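Local coordinates for protein DNA polymerase sliding clamp 2 (Thermococcus kodakarensis, PDB 3LX2) that probably encircles DNA as a ring-shaped homotrimer and tethers the replicative polymerase and other proteins to it during replication, at residues 6-11 with 57-62; 47-52 with 240-245; 97-102 with 111-116; 128-133 with 219-224; 133-138 with 185-190. One frame throughout, in Å; residues are numbered along the deposited sequence.

Interaction 1 (6-11 with 57-62); sequences VFDSAR and LFSKYS. With SO4 (sulfate ion), chain E.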
# COMPACT_ATOMS: atom_id res chain seq x y z
N VAL A 6 4.02 31.04 9.68
CA VAL A 6 3.17 30.38 8.73
C VAL A 6 4.03 29.86 7.60
O VAL A 6 4.76 30.66 6.96
CB VAL A 6 2.15 31.35 8.11
CG1 VAL A 6 1.27 30.59 7.19
CG2 VAL A 6 1.29 32.08 9.19
N PHE A 7 3.96 28.55 7.35
CA PHE A 7 4.67 27.95 6.24
C PHE A 7 3.64 27.43 5.24
O PHE A 7 2.66 26.84 5.61
CB PHE A 7 5.64 26.85 6.76
CG PHE A 7 6.61 26.30 5.71
CD1 PHE A 7 7.62 27.09 5.16
CD2 PHE A 7 6.53 24.96 5.30
CE1 PHE A 7 8.55 26.55 4.18
CE2 PHE A 7 7.44 24.40 4.35
CZ PHE A 7 8.46 25.19 3.79
N ASP A 8 3.84 27.63 3.95
CA ASP A 8 2.76 27.29 3.02
C ASP A 8 2.68 25.83 2.59
O ASP A 8 1.88 25.48 1.70
CB ASP A 8 2.76 28.19 1.80
CG ASP A 8 4.01 28.03 1.00
OD1 ASP A 8 4.73 27.04 1.26
OD2 ASP A 8 4.25 28.86 0.12
N SER A 9 3.48 24.96 3.19
CA SER A 9 3.33 23.52 2.91
C SER A 9 3.60 22.63 4.12
O SER A 9 4.76 22.27 4.42
CB SER A 9 4.17 23.12 1.70
OG SER A 9 3.99 21.75 1.40
N ALA A 10 2.53 22.29 4.83
CA ALA A 10 2.64 21.44 5.98
C ALA A 10 3.32 20.09 5.63
O ALA A 10 4.06 19.53 6.42
CB ALA A 10 1.28 21.24 6.58
N ARG A 11 3.06 19.61 4.42
CA ARG A 11 3.59 18.35 3.90
C ARG A 11 5.07 18.39 3.67
O ARG A 11 5.74 17.49 4.09
CB ARG A 11 2.92 17.92 2.59
CG ARG A 11 1.76 16.96 2.73
CD ARG A 11 1.03 17.16 1.48
NE ARG A 11 0.61 15.98 0.75
CZ ARG A 11 0.56 15.89 -0.58
NH1 ARG A 11 0.99 16.87 -1.40
NH2 ARG A 11 0.10 14.79 -1.11
N LEU A 57 11.80 31.89 4.30
CA LEU A 57 11.16 30.64 3.83
C LEU A 57 9.67 30.57 4.12
O LEU A 57 8.93 29.81 3.50
CB LEU A 57 11.88 29.44 4.48
CG LEU A 57 13.13 28.94 3.78
CD1 LEU A 57 13.77 27.93 4.66
CD2 LEU A 57 12.67 28.31 2.49
N PHE A 58 9.23 31.41 5.04
CA PHE A 58 7.89 31.33 5.62
C PHE A 58 6.93 32.38 5.03
O PHE A 58 7.35 33.51 4.90
CB PHE A 58 8.03 31.48 7.15
CG PHE A 58 8.83 30.37 7.79
CD1 PHE A 58 8.21 29.20 8.22
CD2 PHE A 58 10.23 30.46 7.89
CE1 PHE A 58 8.98 28.13 8.81
CE2 PHE A 58 11.00 29.40 8.46
CZ PHE A 58 10.37 28.23 8.91
N SER A 59 5.67 32.04 4.68
CA SER A 59 4.71 33.07 4.22
C SER A 59 4.54 34.25 5.19
O SER A 59 4.50 35.39 4.76
CB SER A 59 3.33 32.52 3.97
OG SER A 59 3.38 31.23 3.48
N LYS A 60 4.37 33.96 6.47
CA LYS A 60 4.33 35.01 7.51
C LYS A 60 5.30 34.59 8.59
O LYS A 60 5.36 33.46 9.00
CB LYS A 60 2.94 35.23 8.13
CG LYS A 60 1.79 35.55 7.14
CD LYS A 60 1.46 37.03 7.05
CE LYS A 60 1.26 37.52 5.58
NZ LYS A 60 0.85 39.02 5.40
N TYR A 61 6.12 35.49 9.05
CA TYR A 61 7.03 35.11 10.04
C TYR A 61 6.96 36.26 10.97
O TYR A 61 7.11 37.39 10.53
CB TYR A 61 8.42 35.03 9.46
CG TYR A 61 9.37 34.41 10.43
CD1 TYR A 61 9.53 33.02 10.45
CD2 TYR A 61 10.11 35.18 11.34
CE1 TYR A 61 10.40 32.42 11.33
CE2 TYR A 61 10.98 34.59 12.23
CZ TYR A 61 11.12 33.20 12.22
OH TYR A 61 11.96 32.53 13.08
N SER A 62 6.74 35.98 12.25
CA SER A 62 6.75 37.03 13.23
C SER A 62 6.99 36.52 14.64
O SER A 62 6.17 35.76 15.18
CB SER A 62 5.49 37.92 13.13
OG SER A 62 5.03 38.26 14.42
S SO4 E . 1.97 20.31 -1.12
O1 SO4 E . 3.18 20.52 -0.38
O2 SO4 E . 0.88 19.85 -0.25
O3 SO4 E . 1.68 21.65 -1.65
O4 SO4 E . 2.15 19.31 -2.20
O HOH W 1 5.89 29.14 3.43
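D8 meets L57 and S59 at a shared water. The water accepts from D8 N at 2.6 Å and donates to L57 O. It is also hydrogen-bonded to S59 OG. D8 OD1 itself forms a salt bridge with R235.

V6 N donates to K60 O at 2.8 Å. The return bond from K60 N to V6 O is weak at 3.4 Å. S59 and K60 together face V6, which makes a classic beta bulge. The side chains of V6 and K60 run side by side, with V6 CG2 3.7 Å from K60 CB. The lysine chain then bends off, and its amino end leads away.

F7 and F58 form an offset edge-to-face pair. The edge of F7 is turned to the face of F58, with ring centroids 5.5 Å apart and planes at 60°. F7 holds CG anti to its backbone N (chi1 -171°), which sets the ring beside L57 and F58. L57 O lies at the edge of that ring, 3.4 Å from F7 CE1.

Beyond the contact, a sulfate sits by S9 and R11, probably from the crystallisation liquor. Strand 60-63, outermost in the N-terminal sheet, is thus joined here by one sound and one weak backbone bond. The ring pair and the water bridge therefore carry much of the join.

Interaction 2 (47-52 with 240-245); sequences VLVDLN and VSFLIA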
# COMPACT_ATOMS: atom_id res chain seq x y z
N VAL A 47 25.09 10.37 15.09
CA VAL A 47 24.37 11.25 14.17
C VAL A 47 24.17 12.66 14.71
O VAL A 47 23.62 12.84 15.77
CB VAL A 47 22.99 10.61 13.75
CG1 VAL A 47 22.14 11.55 12.96
CG2 VAL A 47 23.22 9.39 12.91
N LEU A 48 24.66 13.65 13.98
CA LEU A 48 24.46 15.07 14.33
C LEU A 48 23.70 15.84 13.26
O LEU A 48 24.07 15.83 12.09
CB LEU A 48 25.79 15.80 14.56
CG LEU A 48 25.70 17.32 14.83
CD1 LEU A 48 26.97 17.82 15.59
CD2 LEU A 48 25.48 18.18 13.56
N VAL A 49 22.68 16.57 13.70
CA VAL A 49 21.92 17.39 12.80
C VAL A 49 22.10 18.87 13.07
O VAL A 49 22.10 19.31 14.23
CB VAL A 49 20.43 16.98 12.76
CG1 VAL A 49 19.71 17.48 13.98
CG2 VAL A 49 19.83 17.52 11.53
N ASP A 50 22.31 19.61 11.99
CA ASP A 50 22.35 21.03 12.02
C ASP A 50 21.36 21.65 10.99
O ASP A 50 21.45 21.49 9.78
CB ASP A 50 23.78 21.52 11.84
CG ASP A 50 23.92 23.01 12.09
OD1 ASP A 50 23.08 23.57 12.82
OD2 ASP A 50 24.88 23.63 11.56
N LEU A 51 20.40 22.38 11.52
CA LEU A 51 19.23 22.77 10.78
C LEU A 51 19.08 24.28 10.86
O LEU A 51 19.03 24.87 11.95
CB LEU A 51 18.01 22.07 11.41
CG LEU A 51 16.61 22.57 11.11
CD1 LEU A 51 16.31 22.46 9.61
CD2 LEU A 51 15.57 21.75 11.90
N ASN A 52 18.99 24.90 9.70
CA ASN A 52 18.70 26.32 9.68
C ASN A 52 17.59 26.77 8.70
O ASN A 52 17.71 26.65 7.49
CB ASN A 52 19.99 27.11 9.49
CG ASN A 52 19.72 28.58 9.31
OD1 ASN A 52 19.54 29.34 10.27
ND2 ASN A 52 19.67 29.00 8.05
N VAL A 240 19.97 21.85 5.74
CA VAL A 240 19.87 20.71 6.65
C VAL A 240 21.08 19.80 6.46
O VAL A 240 21.33 19.31 5.37
CB VAL A 240 18.59 19.86 6.47
CG1 VAL A 240 18.52 18.80 7.56
CG2 VAL A 240 17.38 20.69 6.54
N SER A 241 21.77 19.57 7.56
CA SER A 241 23.10 18.99 7.60
C SER A 241 23.12 17.90 8.62
O SER A 241 22.72 18.10 9.76
CB SER A 241 24.10 20.04 8.06
OG SER A 241 24.13 21.12 7.16
N PHE A 242 23.59 16.74 8.19
CA PHE A 242 23.89 15.63 9.04
C PHE A 242 25.40 15.28 9.00
O PHE A 242 26.03 15.16 7.92
CB PHE A 242 23.08 14.41 8.62
CG PHE A 242 21.58 14.56 8.78
CD1 PHE A 242 20.96 14.24 9.97
CD2 PHE A 242 20.78 14.98 7.71
CE1 PHE A 242 19.54 14.34 10.11
CE2 PHE A 242 19.38 15.09 7.85
CZ PHE A 242 18.77 14.78 9.06
N LEU A 243 25.99 15.17 10.18
CA LEU A 243 27.31 14.53 10.28
C LEU A 243 27.13 13.12 10.79
O LEU A 243 26.41 12.89 11.78
CB LEU A 243 28.24 15.33 11.17
CG LEU A 243 28.47 16.80 10.84
CD1 LEU A 243 29.25 17.44 11.98
CD2 LEU A 243 29.19 17.05 9.57
N ILE A 244 27.71 12.16 10.07
CA ILE A 244 27.57 10.76 10.47
C ILE A 244 28.96 10.21 10.78
O ILE A 244 29.85 10.20 9.91
CB ILE A 244 26.96 9.86 9.39
CG1 ILE A 244 25.59 10.38 8.94
CG2 ILE A 244 26.81 8.39 9.95
CD1 ILE A 244 25.64 11.26 7.71
N ALA A 245 29.13 9.75 12.02
CA ALA A 245 30.40 9.20 12.47
C ALA A 245 30.79 7.95 11.67
O ALA A 245 29.91 7.15 11.31
CB ALA A 245 30.38 8.92 13.99
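Four backbone hydrogen bonds tie strand 47-52 to strand 240-244, which runs antiparallel to it at 162°. L48 and L243 form one hydrogen-bonded pair and D50 and S241 the next. The shortest bond is D50 N to S241 O at 2.7 Å, nearly straight at 170°. In the L48 and L243 pair both donors lie in the carbonyl plane. The S241 N to D50 O bond is more bent.

CA-H...O contacts fill the places between these bonds. F242 CA lies 3.1 Å from L48 O, and V49 CA lies 3.2 Å from S241 O.

Apolar packing divides between the two faces. On the face with V47, V49, L51, V240 and F242, both V49 and V47 touch the F242 ring. V49 CG2 sits over one face of the F242 ring in a CH-pi contact, 3.9 Å from its centroid. V49 carries this methyl anti to its backbone N, while CG1 takes the position between N and the carbonyl carbon (chi1 77°). V47 CG1 reaches F242 CD1 at 4.2 Å. Further along, L51 CD1 meets V240 CG2 at 3.7 Å. On the other face L48 and L243 lie alongside each other.

The contact joins the N-terminal and C-terminal halves of the subunit through one continuous sheet. Strands 35-41 and 228-234 flank the pair. Helices 10-21 and 202-209 pack on the face that bears V49 and F242.

Interaction 3 (97-102 with 111-116); sequences NFLEVG and FKLPLI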
# COMPACT_ATOMS: atom_id res chain seq x y z
N ASN A 97 2.37 27.37 28.06
CA ASN A 97 3.42 26.49 27.55
C ASN A 97 2.95 25.32 26.70
O ASN A 97 3.25 24.13 26.99
CB ASN A 97 4.40 26.06 28.65
CG ASN A 97 5.18 27.24 29.18
OD1 ASN A 97 6.37 27.43 28.87
ND2 ASN A 97 4.50 28.09 29.95
N PHE A 98 2.24 25.70 25.64
CA PHE A 98 1.83 24.81 24.56
C PHE A 98 2.28 25.35 23.21
O PHE A 98 2.27 26.56 22.99
CB PHE A 98 0.30 24.67 24.54
CG PHE A 98 -0.21 23.60 25.43
CD1 PHE A 98 -0.30 22.29 24.98
CD2 PHE A 98 -0.64 23.89 26.72
CE1 PHE A 98 -0.79 21.27 25.82
CE2 PHE A 98 -1.13 22.89 27.57
CZ PHE A 98 -1.21 21.58 27.11
N LEU A 99 2.69 24.47 22.31
CA LEU A 99 2.80 24.91 20.92
C LEU A 99 1.41 24.76 20.30
O LEU A 99 0.78 23.68 20.36
CB LEU A 99 3.80 24.06 20.16
CG LEU A 99 3.93 24.11 18.65
CD1 LEU A 99 4.57 25.38 18.18
CD2 LEU A 99 4.79 22.92 18.21
N GLU A 100 0.91 25.83 19.73
CA GLU A 100 -0.29 25.66 18.95
C GLU A 100 0.06 25.36 17.46
O GLU A 100 0.87 26.11 16.83
CB GLU A 100 -1.25 26.84 19.16
CG GLU A 100 -2.47 26.79 18.28
CD GLU A 100 -3.57 27.74 18.75
OE1 GLU A 100 -3.24 28.87 19.26
OE2 GLU A 100 -4.78 27.35 18.61
N VAL A 101 -0.55 24.29 16.91
CA VAL A 101 -0.27 23.85 15.53
C VAL A 101 -1.55 23.85 14.71
O VAL A 101 -2.55 23.19 15.04
CB VAL A 101 0.28 22.39 15.49
CG1 VAL A 101 0.66 21.95 14.05
CG2 VAL A 101 1.43 22.22 16.46
N GLY A 102 -1.53 24.56 13.60
CA GLY A 102 -2.70 24.62 12.79
C GLY A 102 -2.50 24.05 11.42
O GLY A 102 -1.43 24.19 10.84
N PHE A 111 -4.23 22.14 16.81
CA PHE A 111 -3.77 21.30 17.87
C PHE A 111 -3.01 22.11 18.87
O PHE A 111 -2.33 23.09 18.52
CB PHE A 111 -2.74 20.32 17.32
CG PHE A 111 -3.33 19.15 16.68
CD1 PHE A 111 -3.74 18.06 17.45
CD2 PHE A 111 -3.52 19.12 15.30
CE1 PHE A 111 -4.33 16.96 16.84
CE2 PHE A 111 -4.11 18.04 14.70
CZ PHE A 111 -4.50 16.96 15.48
N LYS A 112 -3.05 21.66 20.11
CA LYS A 112 -2.12 22.17 21.12
C LYS A 112 -1.28 21.06 21.74
O LYS A 112 -1.82 20.05 22.25
CB LYS A 112 -2.85 22.97 22.18
CG LYS A 112 -3.02 24.39 21.74
CD LYS A 112 -3.48 25.30 22.86
CE LYS A 112 -4.97 25.15 23.04
NZ LYS A 112 -5.53 26.39 23.65
N LEU A 113 0.04 21.26 21.68
CA LEU A 113 0.97 20.24 22.18
C LEU A 113 1.79 20.74 23.34
O LEU A 113 2.28 21.86 23.28
CB LEU A 113 1.91 19.76 21.07
CG LEU A 113 1.41 19.57 19.65
CD1 LEU A 113 2.64 19.44 18.74
CD2 LEU A 113 0.43 18.38 19.49
N PRO A 114 1.96 19.91 24.37
CA PRO A 114 2.65 20.36 25.60
C PRO A 114 4.12 20.51 25.32
O PRO A 114 4.71 19.65 24.69
CB PRO A 114 2.41 19.22 26.57
CG PRO A 114 2.36 17.98 25.68
CD PRO A 114 1.73 18.45 24.38
N LEU A 115 4.69 21.61 25.74
CA LEU A 115 6.10 21.86 25.57
C LEU A 115 6.85 21.20 26.68
O LEU A 115 6.27 20.88 27.72
CB LEU A 115 6.35 23.35 25.63
CG LEU A 115 5.75 24.07 24.43
CD1 LEU A 115 5.80 25.56 24.61
CD2 LEU A 115 6.51 23.60 23.18
N ILE A 116 8.15 20.98 26.47
CA ILE A 116 8.96 20.40 27.52
C ILE A 116 10.24 21.18 27.78
O ILE A 116 10.55 22.12 27.05
CB ILE A 116 9.24 18.87 27.35
CG1 ILE A 116 10.24 18.63 26.23
CG2 ILE A 116 7.91 18.08 27.21
CD1 ILE A 116 10.24 17.24 25.71
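L115 fits its branched end against the backbone of 97-99. Its CD1 comes 3.5 Å from N97 C, and CD2 reaches L99 CB at 4.1 Å. L115 N also donates to N97 O, with the donor tilted 33° from the carbonyl plane. This bond holds the leucine against 97-99.

On the buried face, L99, V101, F111 and L113 interlock. L113 CD1 fits between two neighbours across the strands: V101 CG2 at 3.8 Å and L99 CD2 at 4.1 Å. L99 lies alongside L113, whereas V101 crosses it at a slant. At the far end V101 CB meets F111 CB, and the F111 ring leads away from the strand pair.

The opposite face carries F98, E100, K112 and P114. The F98 ring lies by P114. K112 CG packs against E100 CB at 4.0 Å, and the lysine chain then leads away. Its NZ stays 5.2 Å from E100 OE2, so the opposite charges do not touch.

The two strands form a beta hairpin. V101 and F111 exchange two backbone bonds of 2.7 Å. Strand 88-93 lies beside 98-104, and helix 73-80 covers V101, F111 and L113. On the other side F111 and K112 pair with an antiparallel strand of a neighbouring subunit, which continues the sheet across the trimer interface.

Interaction 4 (128-133 with 219-224); sequences LPWTVK and IIRFGF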
# COMPACT_ATOMS: atom_id res chain seq x y z
N LEU A 128 36.72 20.20 10.03
CA LEU A 128 36.91 18.83 9.54
C LEU A 128 37.53 18.70 8.16
O LEU A 128 36.94 19.14 7.17
CB LEU A 128 35.63 18.04 9.62
CG LEU A 128 35.33 17.55 11.02
CD1 LEU A 128 33.95 17.00 11.01
CD2 LEU A 128 36.35 16.52 11.53
N PRO A 129 38.72 18.09 8.11
CA PRO A 129 39.54 17.99 6.92
C PRO A 129 38.90 17.11 5.86
O PRO A 129 39.39 16.01 5.61
CB PRO A 129 40.83 17.35 7.44
CG PRO A 129 40.43 16.59 8.63
CD PRO A 129 39.38 17.45 9.27
N TRP A 130 37.83 17.57 5.25
CA TRP A 130 37.20 16.80 4.19
C TRP A 130 38.06 16.88 2.95
O TRP A 130 38.42 17.95 2.51
CB TRP A 130 35.79 17.31 3.86
CG TRP A 130 34.74 17.03 4.91
CD1 TRP A 130 34.39 15.81 5.45
CD2 TRP A 130 33.89 17.99 5.53
NE1 TRP A 130 33.38 15.97 6.38
CE2 TRP A 130 33.06 17.30 6.45
CE3 TRP A 130 33.74 19.37 5.40
CZ2 TRP A 130 32.10 17.94 7.22
CZ3 TRP A 130 32.78 20.01 6.16
CH2 TRP A 130 31.97 19.29 7.06
N THR A 131 38.38 15.73 2.39
CA THR A 131 39.13 15.70 1.14
C THR A 131 38.22 15.57 -0.08
O THR A 131 38.53 16.10 -1.13
CB THR A 131 40.31 14.65 1.17
OG1 THR A 131 39.84 13.32 1.43
CG2 THR A 131 41.31 15.04 2.29
N VAL A 132 37.08 14.89 0.05
CA VAL A 132 36.14 14.80 -1.08
C VAL A 132 34.96 15.74 -0.92
O VAL A 132 34.58 16.05 0.21
CB VAL A 132 35.60 13.36 -1.27
CG1 VAL A 132 34.65 13.28 -2.46
CG2 VAL A 132 36.73 12.38 -1.46
N LYS A 133 34.38 16.18 -2.02
CA LYS A 133 33.10 16.86 -1.99
C LYS A 133 32.39 16.57 -3.29
O LYS A 133 33.00 16.71 -4.36
CB LYS A 133 33.20 18.38 -1.80
CG LYS A 133 31.93 19.07 -2.33
CD LYS A 133 31.90 20.58 -2.22
CE LYS A 133 30.43 21.10 -2.14
NZ LYS A 133 30.31 22.57 -2.44
N ILE A 219 24.40 17.39 -1.12
CA ILE A 219 25.81 17.68 -1.02
C ILE A 219 26.48 16.67 -0.07
O ILE A 219 25.99 16.41 1.01
CB ILE A 219 26.00 19.13 -0.48
CG1 ILE A 219 25.45 20.13 -1.53
CG2 ILE A 219 27.46 19.40 -0.01
CD1 ILE A 219 25.55 21.64 -1.14
N ILE A 220 27.63 16.14 -0.49
CA ILE A 220 28.37 15.13 0.25
C ILE A 220 29.79 15.60 0.50
O ILE A 220 30.37 16.19 -0.37
CB ILE A 220 28.47 13.85 -0.55
CG1 ILE A 220 27.11 13.21 -0.71
CG2 ILE A 220 29.41 12.86 0.13
CD1 ILE A 220 27.13 12.19 -1.83
N ARG A 221 30.34 15.34 1.69
CA ARG A 221 31.77 15.62 1.97
C ARG A 221 32.30 14.50 2.85
O ARG A 221 31.57 14.04 3.73
CB ARG A 221 31.95 16.96 2.68
CG ARG A 221 31.63 18.20 1.83
CD ARG A 221 31.87 19.51 2.62
NE ARG A 221 32.11 20.67 1.75
CZ ARG A 221 31.25 21.67 1.51
NH1 ARG A 221 30.03 21.70 2.09
NH2 ARG A 221 31.61 22.67 0.70
N PHE A 222 33.53 14.02 2.59
CA PHE A 222 34.14 12.94 3.44
C PHE A 222 35.68 12.82 3.47
O PHE A 222 36.37 13.69 2.96
CB PHE A 222 33.46 11.57 3.25
CG PHE A 222 33.54 11.03 1.87
CD1 PHE A 222 32.66 11.46 0.89
CD2 PHE A 222 34.48 10.06 1.54
CE1 PHE A 222 32.71 10.94 -0.42
CE2 PHE A 222 34.55 9.53 0.24
CZ PHE A 222 33.66 9.98 -0.74
N GLY A 223 36.20 11.76 4.09
CA GLY A 223 37.64 11.48 4.09
C GLY A 223 37.87 10.14 4.76
O GLY A 223 36.91 9.37 4.95
N PHE A 224 39.13 9.85 5.13
CA PHE A 224 39.42 8.59 5.83
C PHE A 224 38.98 8.62 7.29
O PHE A 224 39.47 9.46 8.06
CB PHE A 224 40.90 8.18 5.80
CG PHE A 224 41.20 7.01 6.72
CD1 PHE A 224 40.74 5.71 6.42
CD2 PHE A 224 41.89 7.20 7.93
CE1 PHE A 224 40.97 4.62 7.29
CE2 PHE A 224 42.14 6.10 8.81
CZ PHE A 224 41.67 4.81 8.49
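A classic beta bulge opens strand 132-137, where T131 and V132 both face F222. F222 O accepts from two backbone donors. T131 N lies 2.9 Å away, nearly along the C=O axis. V132 N lies 3.2 Å away and 37° out of the carbonyl plane. The return bond from F222 N to V132 O is weak. Just before the bulge, P129 is the centre of an inverse gamma turn.

The side chains of W130 and R221 cross at about a right angle, though the indole and guanidinium planes are only 28° apart. R221 CB stands over one face of the indole, 3.6 Å from the centroid of the five-membered ring. Further out, R221 CD comes 3.4 Å from W130 CE3. L128 O lies against the opposite indole face, so the ring is held from both sides. W130 NE1 bonds to P227 O, which would fix the rotation of the ring.

K133 runs alongside R221, with CE over one face of the guanidinium. K133 NZ and R221 NH2 are 3.4 Å apart; both are donors, and the like charges probably disfavour so close an approach.

On the other face V132 CB lies over the F222 ring, 3.9 Å from its centroid. F222 holds CG between its backbone N and carbonyl carbon (chi1 61°), which lays the ring under V132.

Strand 228-234 flanks 217-222, and strand 186-191 flanks 132-137. Strands 154-159 and 196-201 of a second sheet pack against V132 and F222.

Interaction 5 (133-138 with 185-190); sequences KAVVLA and GLLDLE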
# COMPACT_ATOMS: atom_id res chain seq x y z
N LYS A 133 34.38 16.18 -2.02
CA LYS A 133 33.10 16.86 -1.99
C LYS A 133 32.39 16.57 -3.29
O LYS A 133 33.00 16.71 -4.36
CB LYS A 133 33.20 18.38 -1.80
CG LYS A 133 31.93 19.07 -2.33
CD LYS A 133 31.90 20.58 -2.22
CE LYS A 133 30.43 21.10 -2.14
NZ LYS A 133 30.31 22.57 -2.44
N ALA A 134 31.10 16.23 -3.22
CA ALA A 134 30.37 15.91 -4.41
C ALA A 134 28.98 16.46 -4.31
O ALA A 134 28.56 16.81 -3.23
CB ALA A 134 30.34 14.44 -4.62
N VAL A 135 28.29 16.57 -5.44
CA VAL A 135 26.86 16.87 -5.43
C VAL A 135 26.25 15.74 -6.23
O VAL A 135 26.68 15.46 -7.36
CB VAL A 135 26.47 18.22 -6.13
CG1 VAL A 135 25.01 18.58 -5.83
CG2 VAL A 135 27.38 19.38 -5.68
N VAL A 136 25.24 15.10 -5.66
CA VAL A 136 24.69 13.93 -6.29
C VAL A 136 23.23 14.11 -6.18
O VAL A 136 22.79 14.94 -5.38
CB VAL A 136 25.04 12.66 -5.49
CG1 VAL A 136 26.51 12.49 -5.38
CG2 VAL A 136 24.42 12.77 -4.08
N LEU A 137 22.48 13.33 -6.94
CA LEU A 137 21.03 13.32 -6.87
C LEU A 137 20.58 12.34 -5.80
O LEU A 137 21.17 11.27 -5.65
CB LEU A 137 20.43 12.90 -8.21
CG LEU A 137 20.36 13.84 -9.44
CD1 LEU A 137 19.68 13.11 -10.54
CD2 LEU A 137 19.55 15.12 -9.10
N ALA A 138 19.51 12.68 -5.09
CA ALA A 138 19.06 11.87 -3.95
C ALA A 138 18.74 10.43 -4.32
O ALA A 138 19.05 9.50 -3.55
CB ALA A 138 17.85 12.52 -3.26
N GLY A 185 23.02 11.38 -12.09
CA GLY A 185 23.11 11.44 -10.62
C GLY A 185 24.32 12.16 -10.03
O GLY A 185 24.28 12.56 -8.87
N LEU A 186 25.39 12.32 -10.80
CA LEU A 186 26.54 13.07 -10.29
C LEU A 186 26.51 14.48 -10.91
O LEU A 186 26.45 14.62 -12.13
CB LEU A 186 27.84 12.35 -10.59
CG LEU A 186 29.13 12.84 -9.91
CD1 LEU A 186 29.12 12.68 -8.40
CD2 LEU A 186 30.34 12.11 -10.48
N LEU A 187 26.47 15.52 -10.10
CA LEU A 187 26.47 16.85 -10.72
C LEU A 187 27.86 17.48 -10.64
O LEU A 187 28.21 18.32 -11.46
CB LEU A 187 25.45 17.77 -10.12
CG LEU A 187 23.96 17.45 -10.15
CD1 LEU A 187 23.20 18.62 -9.52
CD2 LEU A 187 23.45 17.22 -11.57
N ASP A 188 28.66 17.03 -9.67
CA ASP A 188 29.91 17.71 -9.37
C ASP A 188 30.79 16.86 -8.48
O ASP A 188 30.30 16.17 -7.60
CB ASP A 188 29.60 19.05 -8.68
CG ASP A 188 30.86 19.80 -8.26
OD1 ASP A 188 31.82 19.87 -9.06
OD2 ASP A 188 30.90 20.29 -7.11
N LEU A 189 32.09 16.93 -8.70
CA LEU A 189 33.01 16.09 -7.95
C LEU A 189 34.40 16.68 -7.81
O LEU A 189 35.13 16.86 -8.78
CB LEU A 189 33.07 14.69 -8.54
CG LEU A 189 34.11 13.77 -7.93
CD1 LEU A 189 33.81 13.55 -6.44
CD2 LEU A 189 34.12 12.49 -8.72
N GLU A 190 34.78 16.95 -6.58
CA GLU A 190 36.01 17.63 -6.33
C GLU A 190 36.77 16.80 -5.30
O GLU A 190 36.23 16.47 -4.26
CB GLU A 190 35.73 19.06 -5.85
CG GLU A 190 36.72 20.11 -6.31
CD GLU A 190 36.90 20.15 -7.85
OE1 GLU A 190 35.92 20.47 -8.57
OE2 GLU A 190 38.02 19.87 -8.33
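Strands 133-137 and 186-190 run antiparallel at 170°, and their register shifts by one residue at a classic beta bulge where L187 and D188 both face V135. V135 O takes a 2.7 Å bond from L187 N and a weak one from D188 N. V135 N donates to D188 O at 3.0 Å. Before the bulge K133 and E190 exchange two bonds. Beyond it L137 N donates to G185 O at 2.7 Å, just ahead of helix 138-151.

V135 spreads its two methyls over the bulge. CG2 meets D188 CB at 3.7 Å, and CG1 meets L187 CD1 at 4.1 Å. CG2 is anti to the carbonyl carbon and CG1 anti to the backbone N (chi1 -169°), which sends them to different partners.

On the other face L186 CD1 touches V136 CG1 at 4.0 Å and also approaches A134 CB. L189 CD1 packs against A134 CB as well, so the small alanine is met by two leucines. Strand 164-169 packs against V136 and L186.

At the end of the strand L137 lays its side chain along G185, with CG 3.8 Å from G185 CA.

K133 NZ stays 5.2 Å from D188 OD2. Any attraction between these opposite charges would act at a distance, and the contact rests on backbone bonds and apolar packing.

Interactions 2, 4 and 5 lie on one long sheet that runs through both halves of the subunit. Interactions 4 and 5 have centres about 12 Å apart and share K133. Strand 132-137 thus pairs with 217-222 on one side and 186-191 on the other, and I220 O lies 2.9 Å from A134 N, a probable hydrogen bond. Interaction 2 reaches interaction 4 by packing of L243 CD2 on W130 CZ2 at 3.8 Å. Interactions 1 and 3 belong to a separate sheet of the N-terminal half, with centres about 17 Å apart. Interaction 3 borders a neighbouring subunit; its centre is about 40 Å from that of interaction 5.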